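Side-chain contacts in putative type VI secretion protein (Escherichia coli, PDB 6SK0), which probably forms the trimeric spike at the tip of the type VI secretion system, used to puncture target cells and to carry a phospholipase effector: residues 616-619 with 620-623; 596-600 with 601-605; 745-748 with 749-753. All coordinates share one frame; numbering follows the deposited sequence.

Contact 1: 616-619 with 620-623; sequences ASLT and DLTA
Ser617 and Ala623 meet where the chain folds back under the end of helix 608-618. The methyl CB of Ala623 lies 3.6 Å from both CB and OG of Ser617. Ser617 OG itself is hydrogen-bonded to Arg613 O, one helical turn earlier. The backbone draws the two residues together: Ala623 N donates to Ser617 O at 3.2 Å. This bond is nearly straight, 174° at the hydrogen, and uses a lone pair in the carbonyl plane. Leu618 and Leu621 form the buried side, their CD2 atoms 4.0 Å apart. Leu618 also packs on Leu584 of helix 578-600 and on Gly635 of the second subunit. Leu621 O is hydrogen-bonded to Trp551 NE1 of the third subunit. The other side is more open. Asp620 and Thr622 are exposed there, though Thr619 and Asp620 still lean on Ile581. Asp620 OD2 lies 3.3 Å from Thr619 CG2. Thr622 OG1, between its backbone N and carbonyl carbon (chi1 59°), is 2.8 Å from Ala616 O. Its CG2 reaches Thr619 O at 3.4 Å. A 2.8 Å bond from Leu621 N to Leu618 O makes residues 618-621 a type II beta turn right after the helix.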
ATOM      1  N   ALA A 616       6.560  -8.958 -16.513  1.00 42.75           N
ATOM      2  CA  ALA A 616       7.479  -9.867 -17.190  1.00 42.75           C
ATOM      3  C   ALA A 616       8.301 -10.676 -16.191  1.00 42.75           C
ATOM      4  O   ALA A 616       8.477 -11.885 -16.355  1.00 42.75           O
ATOM      5  CB  ALA A 616       8.392  -9.087 -18.131  1.00 42.75           C
ATOM      6  N   SER A 617       8.780 -10.027 -15.132  1.00 42.06           N
ATOM      7  CA  SER A 617       9.625 -10.694 -14.148  1.00 42.06           C
ATOM      8  C   SER A 617       8.851 -11.756 -13.375  1.00 42.06           C
ATOM      9  O   SER A 617       9.345 -12.866 -13.167  1.00 42.06           O
ATOM     10  CB  SER A 617      10.212  -9.669 -13.182  1.00 42.06           C
ATOM     11  OG  SER A 617      11.110  -8.803 -13.833  1.00 42.06           O
ATOM     12  N   LEU A 618       7.634 -11.431 -12.947  1.00 41.90           N
ATOM     13  CA  LEU A 618       6.893 -12.304 -12.049  1.00 41.90           C
ATOM     14  C   LEU A 618       6.164 -13.408 -12.789  1.00 41.90           C
ATOM     15  O   LEU A 618       5.945 -14.476 -12.216  1.00 41.90           O
ATOM     16  CB  LEU A 618       5.895 -11.496 -11.225  1.00 41.90           C
ATOM     17  CG  LEU A 618       6.459 -10.471 -10.243  1.00 41.90           C
ATOM     18  CD1 LEU A 618       5.327  -9.817  -9.485  1.00 41.90           C
ATOM     19  CD2 LEU A 618       7.458 -11.105  -9.289  1.00 41.90           C
ATOM     20  N   THR A 619       5.770 -13.178 -14.039  1.00 43.92           N
ATOM     21  CA  THR A 619       5.140 -14.230 -14.820  1.00 43.92           C
ATOM     22  C   THR A 619       6.106 -15.390 -14.970  1.00 43.92           C
ATOM     23  O   THR A 619       7.183 -15.239 -15.549  1.00 43.92           O
ATOM     24  CB  THR A 619       4.717 -13.698 -16.185  1.00 43.92           C
ATOM     25  OG1 THR A 619       3.747 -12.665 -16.004  1.00 43.92           O
ATOM     26  CG2 THR A 619       4.109 -14.803 -17.017  1.00 43.92           C
ATOM     27  N   ASP A 620       5.735 -16.533 -14.405  1.00 45.10           N
ATOM     28  CA  ASP A 620       6.575 -17.722 -14.324  1.00 45.10           C
ATOM     29  C   ASP A 620       7.868 -17.477 -13.563  1.00 45.10           C
ATOM     30  O   ASP A 620       8.776 -18.305 -13.623  1.00 45.10           O
ATOM     31  CB  ASP A 620       6.887 -18.279 -15.715  1.00 45.10           C
ATOM     32  CG  ASP A 620       5.694 -18.236 -16.629  1.00 45.10           C
ATOM     33  OD1 ASP A 620       4.671 -18.866 -16.300  1.00 45.10           O
ATOM     34  OD2 ASP A 620       5.769 -17.556 -17.671  1.00 45.10           O
ATOM     35  N   LEU A 621       7.965 -16.358 -12.847  1.00 42.52           N
ATOM     36  CA  LEU A 621       9.158 -15.980 -12.098  1.00 42.52           C
ATOM     37  C   LEU A 621      10.416 -16.126 -12.949  1.00 42.52           C
ATOM     38  O   LEU A 621      11.393 -16.764 -12.562  1.00 42.52           O
ATOM     39  CB  LEU A 621       9.262 -16.779 -10.796  1.00 42.52           C
ATOM     40  CG  LEU A 621       8.241 -16.397  -9.722  1.00 42.52           C
ATOM     41  CD1 LEU A 621       8.291 -17.335  -8.518  1.00 42.52           C
ATOM     42  CD2 LEU A 621       8.430 -14.949  -9.280  1.00 42.52           C
ATOM     43  N   THR A 622      10.377 -15.526 -14.140  1.00 43.09           N
ATOM     44  CA  THR A 622      11.542 -15.536 -15.013  1.00 43.09           C
ATOM     45  C   THR A 622      12.681 -14.702 -14.453  1.00 43.09           C
ATOM     46  O   THR A 622      13.831 -14.899 -14.847  1.00 43.09           O
ATOM     47  CB  THR A 622      11.165 -15.047 -16.410  1.00 43.09           C
ATOM     48  OG1 THR A 622      10.630 -13.723 -16.331  1.00 43.09           O
ATOM     49  CG2 THR A 622      10.133 -15.966 -17.023  1.00 43.09           C
ATOM     50  N   ALA A 623      12.387 -13.778 -13.553  1.00 41.65           N
ATOM     51  CA  ALA A 623      13.376 -13.072 -12.769  1.00 41.65           C
ATOM     52  C   ALA A 623      13.136 -13.355 -11.290  1.00 41.65           C
ATOM     53  O   ALA A 623      12.017 -13.690 -10.901  1.00 41.65           O
ATOM     54  CB  ALA A 623      13.321 -11.563 -13.038  1.00 41.65           C
TER

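Contact 2: 596-600 with 601-605; sequences KAATA and ANATQ
Ala598 and Ala603 touch through their methyl groups, CB to CB at 3.9 Å, at the end of helix 578-600. The carbonyl of Ala598 lies beside this pair. It accepts a bond from Ala603 N at 2.8 Å. Asn602 N donates to Thr599 O at 3.1 Å, from above the plane of that carbonyl. Together these two bonds make a Schellman motif, with Asn602 as the C-prime residue at positive phi. Ala601 N still makes the helical bond to Ala597 O, at 3.0 Å, and a weak one to Ala598 O. Further out, the side chain of Gln605 reaches back across Thr599. Its CG is anti to its backbone N (chi1 -157°) and the chain is extended beyond it, which brings the amide to the Thr599 hydroxyl. Thr599 OG1 sits over the face of this amide, 3.4 Å from Gln605 CD, and makes no hydrogen bond to it. That hydroxyl has a weak bond to Ala595 O instead. Thr604 N bonds to Ser676 OG, and Thr604 OG1 to Gln685 OE1 of the second subunit. Ala598, Ala601 and Ala603 all rest on Leu678 of strand 675-679. The turn links helix 578-600 to helix 608-618 and packs on that strand.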
ATOM      1  N   LYS A 596      -3.587   6.050 -19.713  1.00 46.31           N
ATOM      2  CA  LYS A 596      -4.130   6.768 -20.859  1.00 46.31           C
ATOM      3  C   LYS A 596      -5.149   7.811 -20.418  1.00 46.31           C
ATOM      4  O   LYS A 596      -5.154   8.938 -20.926  1.00 46.31           O
ATOM      5  CB  LYS A 596      -4.756   5.801 -21.861  1.00 46.31           C
ATOM      6  CG  LYS A 596      -3.850   4.661 -22.232  1.00 46.31           C
ATOM      7  CD  LYS A 596      -3.328   4.798 -23.640  1.00 46.31           C
ATOM      8  CE  LYS A 596      -2.041   3.998 -23.796  1.00 46.31           C
ATOM      9  NZ  LYS A 596      -1.267   4.383 -25.001  1.00 46.31           N
ATOM     10  N   ALA A 597      -6.017   7.454 -19.472  1.00 45.18           N
ATOM     11  CA  ALA A 597      -6.984   8.423 -18.965  1.00 45.18           C
ATOM     12  C   ALA A 597      -6.293   9.618 -18.320  1.00 45.18           C
ATOM     13  O   ALA A 597      -6.723  10.761 -18.495  1.00 45.18           O
ATOM     14  CB  ALA A 597      -7.929   7.754 -17.974  1.00 45.18           C
ATOM     15  N   ALA A 598      -5.219   9.372 -17.575  1.00 45.02           N
ATOM     16  CA  ALA A 598      -4.474  10.456 -16.951  1.00 45.02           C
ATOM     17  C   ALA A 598      -3.859  11.367 -17.999  1.00 45.02           C
ATOM     18  O   ALA A 598      -3.844  12.590 -17.834  1.00 45.02           O
ATOM     19  CB  ALA A 598      -3.391   9.897 -16.033  1.00 45.02           C
ATOM     20  N   THR A 599      -3.336  10.783 -19.075  1.00 46.70           N
ATOM     21  CA  THR A 599      -2.814  11.590 -20.169  1.00 46.70           C
ATOM     22  C   THR A 599      -3.909  12.457 -20.776  1.00 46.70           C
ATOM     23  O   THR A 599      -3.707  13.652 -21.006  1.00 46.70           O
ATOM     24  CB  THR A 599      -2.183  10.689 -21.230  1.00 46.70           C
ATOM     25  OG1 THR A 599      -0.923  10.210 -20.751  1.00 46.70           O
ATOM     26  CG2 THR A 599      -1.964  11.450 -22.522  1.00 46.70           C
ATOM     27  N   ALA A 600      -5.084  11.876 -21.013  1.00 45.69           N
ATOM     28  CA  ALA A 600      -6.176  12.642 -21.602  1.00 45.69           C
ATOM     29  C   ALA A 600      -6.606  13.805 -20.713  1.00 45.69           C
ATOM     30  O   ALA A 600      -7.036  14.842 -21.220  1.00 45.69           O
ATOM     31  CB  ALA A 600      -7.363  11.727 -21.884  1.00 45.69           C
ATOM     32  N   ALA A 601      -6.489  13.662 -19.398  1.00 44.88           N
ATOM     33  CA  ALA A 601      -6.920  14.695 -18.470  1.00 44.88           C
ATOM     34  C   ALA A 601      -5.791  15.619 -18.043  1.00 44.88           C
ATOM     35  O   ALA A 601      -6.004  16.463 -17.173  1.00 44.88           O
ATOM     36  CB  ALA A 601      -7.562  14.060 -17.237  1.00 44.88           C
ATOM     37  N   ASN A 602      -4.606  15.475 -18.633  1.00 46.57           N
ATOM     38  CA  ASN A 602      -3.421  16.250 -18.267  1.00 46.57           C
ATOM     39  C   ASN A 602      -3.013  16.019 -16.819  1.00 46.57           C
ATOM     40  O   ASN A 602      -2.455  16.904 -16.173  1.00 46.57           O
ATOM     41  CB  ASN A 602      -3.614  17.746 -18.526  1.00 46.57           C
ATOM     42  CG  ASN A 602      -4.095  18.026 -19.921  1.00 46.57           C
ATOM     43  OD1 ASN A 602      -3.395  17.759 -20.893  1.00 46.57           O
ATOM     44  ND2 ASN A 602      -5.305  18.555 -20.033  1.00 46.57           N
ATOM     45  N   ALA A 603      -3.288  14.833 -16.299  1.00 45.36           N
ATOM     46  CA  ALA A 603      -2.735  14.432 -15.021  1.00 45.36           C
ATOM     47  C   ALA A 603      -1.328  13.886 -15.224  1.00 45.36           C
ATOM     48  O   ALA A 603      -0.920  13.552 -16.336  1.00 45.36           O
ATOM     49  CB  ALA A 603      -3.622  13.385 -14.349  1.00 45.36           C
ATOM     50  N   THR A 604      -0.579  13.815 -14.135  1.00 45.42           N
ATOM     51  CA  THR A 604       0.726  13.173 -14.171  1.00 45.42           C
ATOM     52  C   THR A 604       0.545  11.674 -14.362  1.00 45.42           C
ATOM     53  O   THR A 604      -0.150  11.021 -13.580  1.00 45.42           O
ATOM     54  CB  THR A 604       1.499  13.471 -12.893  1.00 45.42           C
ATOM     55  OG1 THR A 604       1.769  14.875 -12.822  1.00 45.42           O
ATOM     56  CG2 THR A 604       2.807  12.702 -12.856  1.00 45.42           C
ATOM     57  N   GLN A 605       1.155  11.134 -15.409  1.00 49.21           N
ATOM     58  CA  GLN A 605       1.010   9.724 -15.720  1.00 49.21           C
ATOM     59  C   GLN A 605       1.755   8.869 -14.700  1.00 49.21           C
ATOM     60  O   GLN A 605       2.766   9.274 -14.125  1.00 49.21           O
ATOM     61  CB  GLN A 605       1.537   9.438 -17.123  1.00 49.21           C
ATOM     62  CG  GLN A 605       0.982   8.193 -17.769  1.00 49.21           C
ATOM     63  CD  GLN A 605       1.263   8.158 -19.254  1.00 49.21           C
ATOM     64  OE1 GLN A 605       2.006   8.989 -19.771  1.00 49.21           O
ATOM     65  NE2 GLN A 605       0.667   7.201 -19.949  1.00 49.21           N
TER

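Contact 3: 745-748 with 749-753; sequences LGCP and GQILL
The backbone leaves strand 742-746, turns at Pro748 and Gly749, and enters strand 751-753 without a hydrogen bond between 745-748 and 749-753. Cys747 and Ile751 face each other across the bend, with SG of Cys747 3.6 Å from CG1 of Ile751. The sulfur sits between its own backbone N and carbonyl carbon (chi1 71°), a rotation that turns it into the bend. There it also lies 3.6 Å from Gln750 O, and equally far from Gly749 O. Ile751 continues past the sulfur towards the preceding strand. Its CG1 is anti to the carbonyl carbon (chi1 -60°) and the chain is extended to CD1. This terminal methyl lies 3.6 Å from Leu745 O and 4.0 Å from Leu745 CB. Side-chain carbons and the sulfur thus meet inside the bend, beside backbone carbonyl oxygens. Pro748 and Gly749 are exposed at its outer end. Gln750 directs its CB away from 745-748, and its backbone N is hydrogen-bonded to Asn742 OD1 of the third subunit. Within the chain, Leu745 packs on Ile736 and Cys747 on Ala734, both of strand 734-739, and Gly746 shares backbone hydrogen bonds with Tyr735. Residues 751-753 pair in parallel with a strand of the third subunit, while Leu745 pairs in parallel with one of the second. The bend carries the chain from pairing with one subunit to pairing with the other.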
ATOM      1  N   LEU A 745     -13.363  49.812 -12.959  1.00 42.35           N
ATOM      2  CA  LEU A 745     -14.550  49.065 -13.347  1.00 42.35           C
ATOM      3  C   LEU A 745     -14.783  49.360 -14.818  1.00 42.35           C
ATOM      4  O   LEU A 745     -15.203  50.461 -15.179  1.00 42.35           O
ATOM      5  CB  LEU A 745     -15.756  49.451 -12.509  1.00 42.35           C
ATOM      6  CG  LEU A 745     -15.847  48.900 -11.096  1.00 42.35           C
ATOM      7  CD1 LEU A 745     -14.996  49.724 -10.173  1.00 42.35           C
ATOM      8  CD2 LEU A 745     -17.280  48.925 -10.650  1.00 42.35           C
ATOM      9  N   GLY A 746     -14.485  48.391 -15.663  1.00 43.27           N
ATOM     10  CA  GLY A 746     -14.685  48.569 -17.078  1.00 43.27           C
ATOM     11  C   GLY A 746     -15.683  47.582 -17.621  1.00 43.27           C
ATOM     12  O   GLY A 746     -15.644  46.401 -17.277  1.00 43.27           O
ATOM     13  N   CYS A 747     -16.592  48.053 -18.462  1.00 46.51           N
ATOM     14  CA  CYS A 747     -17.543  47.167 -19.107  1.00 46.51           C
ATOM     15  C   CYS A 747     -18.034  47.822 -20.384  1.00 46.51           C
ATOM     16  O   CYS A 747     -18.098  49.053 -20.463  1.00 46.51           O
ATOM     17  CB  CYS A 747     -18.722  46.834 -18.183  1.00 46.51           C
ATOM     18  SG  CYS A 747     -19.870  48.158 -17.870  1.00 46.51           S
ATOM     19  N   PRO A 748     -18.355  47.033 -21.409  1.00 47.11           N
ATOM     20  CA  PRO A 748     -18.945  47.615 -22.618  1.00 47.11           C
ATOM     21  C   PRO A 748     -20.385  48.034 -22.433  1.00 47.11           C
ATOM     22  O   PRO A 748     -20.874  48.865 -23.204  1.00 47.11           O
ATOM     23  CB  PRO A 748     -18.824  46.482 -23.638  1.00 47.11           C
ATOM     24  CG  PRO A 748     -18.882  45.255 -22.805  1.00 47.11           C
ATOM     25  CD  PRO A 748     -18.187  45.576 -21.522  1.00 47.11           C
ATOM     26  N   GLY A 749     -21.079  47.487 -21.444  1.00 46.77           N
ATOM     27  CA  GLY A 749     -22.447  47.861 -21.179  1.00 46.77           C
ATOM     28  C   GLY A 749     -22.537  48.964 -20.155  1.00 46.77           C
ATOM     29  O   GLY A 749     -21.844  49.975 -20.261  1.00 46.77           O
ATOM     30  N   GLN A 750     -23.367  48.781 -19.142  1.00 46.06           N
ATOM     31  CA  GLN A 750     -23.599  49.817 -18.157  1.00 46.06           C
ATOM     32  C   GLN A 750     -23.139  49.368 -16.779  1.00 46.06           C
ATOM     33  O   GLN A 750     -23.165  48.179 -16.457  1.00 46.06           O
ATOM     34  CB  GLN A 750     -25.070  50.208 -18.121  1.00 46.06           C
ATOM     35  CG  GLN A 750     -25.988  49.144 -17.598  1.00 46.06           C
ATOM     36  CD  GLN A 750     -27.352  49.696 -17.263  1.00 46.06           C
ATOM     37  OE1 GLN A 750     -27.869  50.566 -17.963  1.00 46.06           O
ATOM     38  NE2 GLN A 750     -27.940  49.206 -16.181  1.00 46.06           N
ATOM     39  N   ILE A 751     -22.703  50.331 -15.983  1.00 43.09           N
ATOM     40  CA  ILE A 751     -22.424  50.114 -14.574  1.00 43.09           C
ATOM     41  C   ILE A 751     -23.626  50.604 -13.787  1.00 43.09           C
ATOM     42  O   ILE A 751     -23.966  51.790 -13.826  1.00 43.09           O
ATOM     43  CB  ILE A 751     -21.144  50.838 -14.142  1.00 43.09           C
ATOM     44  CG1 ILE A 751     -19.961  50.321 -14.952  1.00 43.09           C
ATOM     45  CG2 ILE A 751     -20.917  50.661 -12.664  1.00 43.09           C
ATOM     46  CD1 ILE A 751     -18.678  51.021 -14.671  1.00 43.09           C
ATOM     47  N   LEU A 752     -24.282  49.693 -13.087  1.00 43.54           N
ATOM     48  CA  LEU A 752     -25.500  49.991 -12.355  1.00 43.54           C
ATOM     49  C   LEU A 752     -25.221  49.896 -10.865  1.00 43.54           C
ATOM     50  O   LEU A 752     -24.722  48.874 -10.388  1.00 43.54           O
ATOM     51  CB  LEU A 752     -26.619  49.041 -12.765  1.00 43.54           C
ATOM     52  CG  LEU A 752     -27.969  49.202 -12.078  1.00 43.54           C
ATOM     53  CD1 LEU A 752     -28.484  50.631 -12.181  1.00 43.54           C
ATOM     54  CD2 LEU A 752     -28.960  48.235 -12.684  1.00 43.54           C
ATOM     55  N   LEU A 753     -25.527  50.960 -10.139  1.00 44.63           N
ATOM     56  CA  LEU A 753     -25.454  50.976  -8.687  1.00 44.63           C
ATOM     57  C   LEU A 753     -26.870  51.064  -8.145  1.00 44.63           C
ATOM     58  O   LEU A 753     -27.599  52.008  -8.460  1.00 44.63           O
ATOM     59  CB  LEU A 753     -24.610  52.142  -8.182  1.00 44.63           C
ATOM     60  CG  LEU A 753     -23.234  52.402  -8.791  1.00 44.63           C
ATOM     61  CD1 LEU A 753     -22.468  53.345  -7.896  1.00 44.63           C
ATOM     62  CD2 LEU A 753     -22.448  51.135  -8.993  1.00 44.63           C
TER

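In the fold
Along the chain, contact 2 comes first, then contact 1, then contact 3. Contacts 2 and 1 lie at the C-terminal ends of two successive helices, 578-600 and 608-618. Their centres are 29 Å apart, and their nearest atoms about 17 Å. Contact 3 lies far along the spike, near the end of the modelled chain. Its centre is 41 Å from that of contact 2 and 69 Å from that of contact 1, on the opposite side of the chain's centre from contact 1. A long succession of strands, from 626-629 to 734-739, separates contact 1 from contact 3. All three contacts touch both other subunits, consistent with a spike built by three intertwined chains.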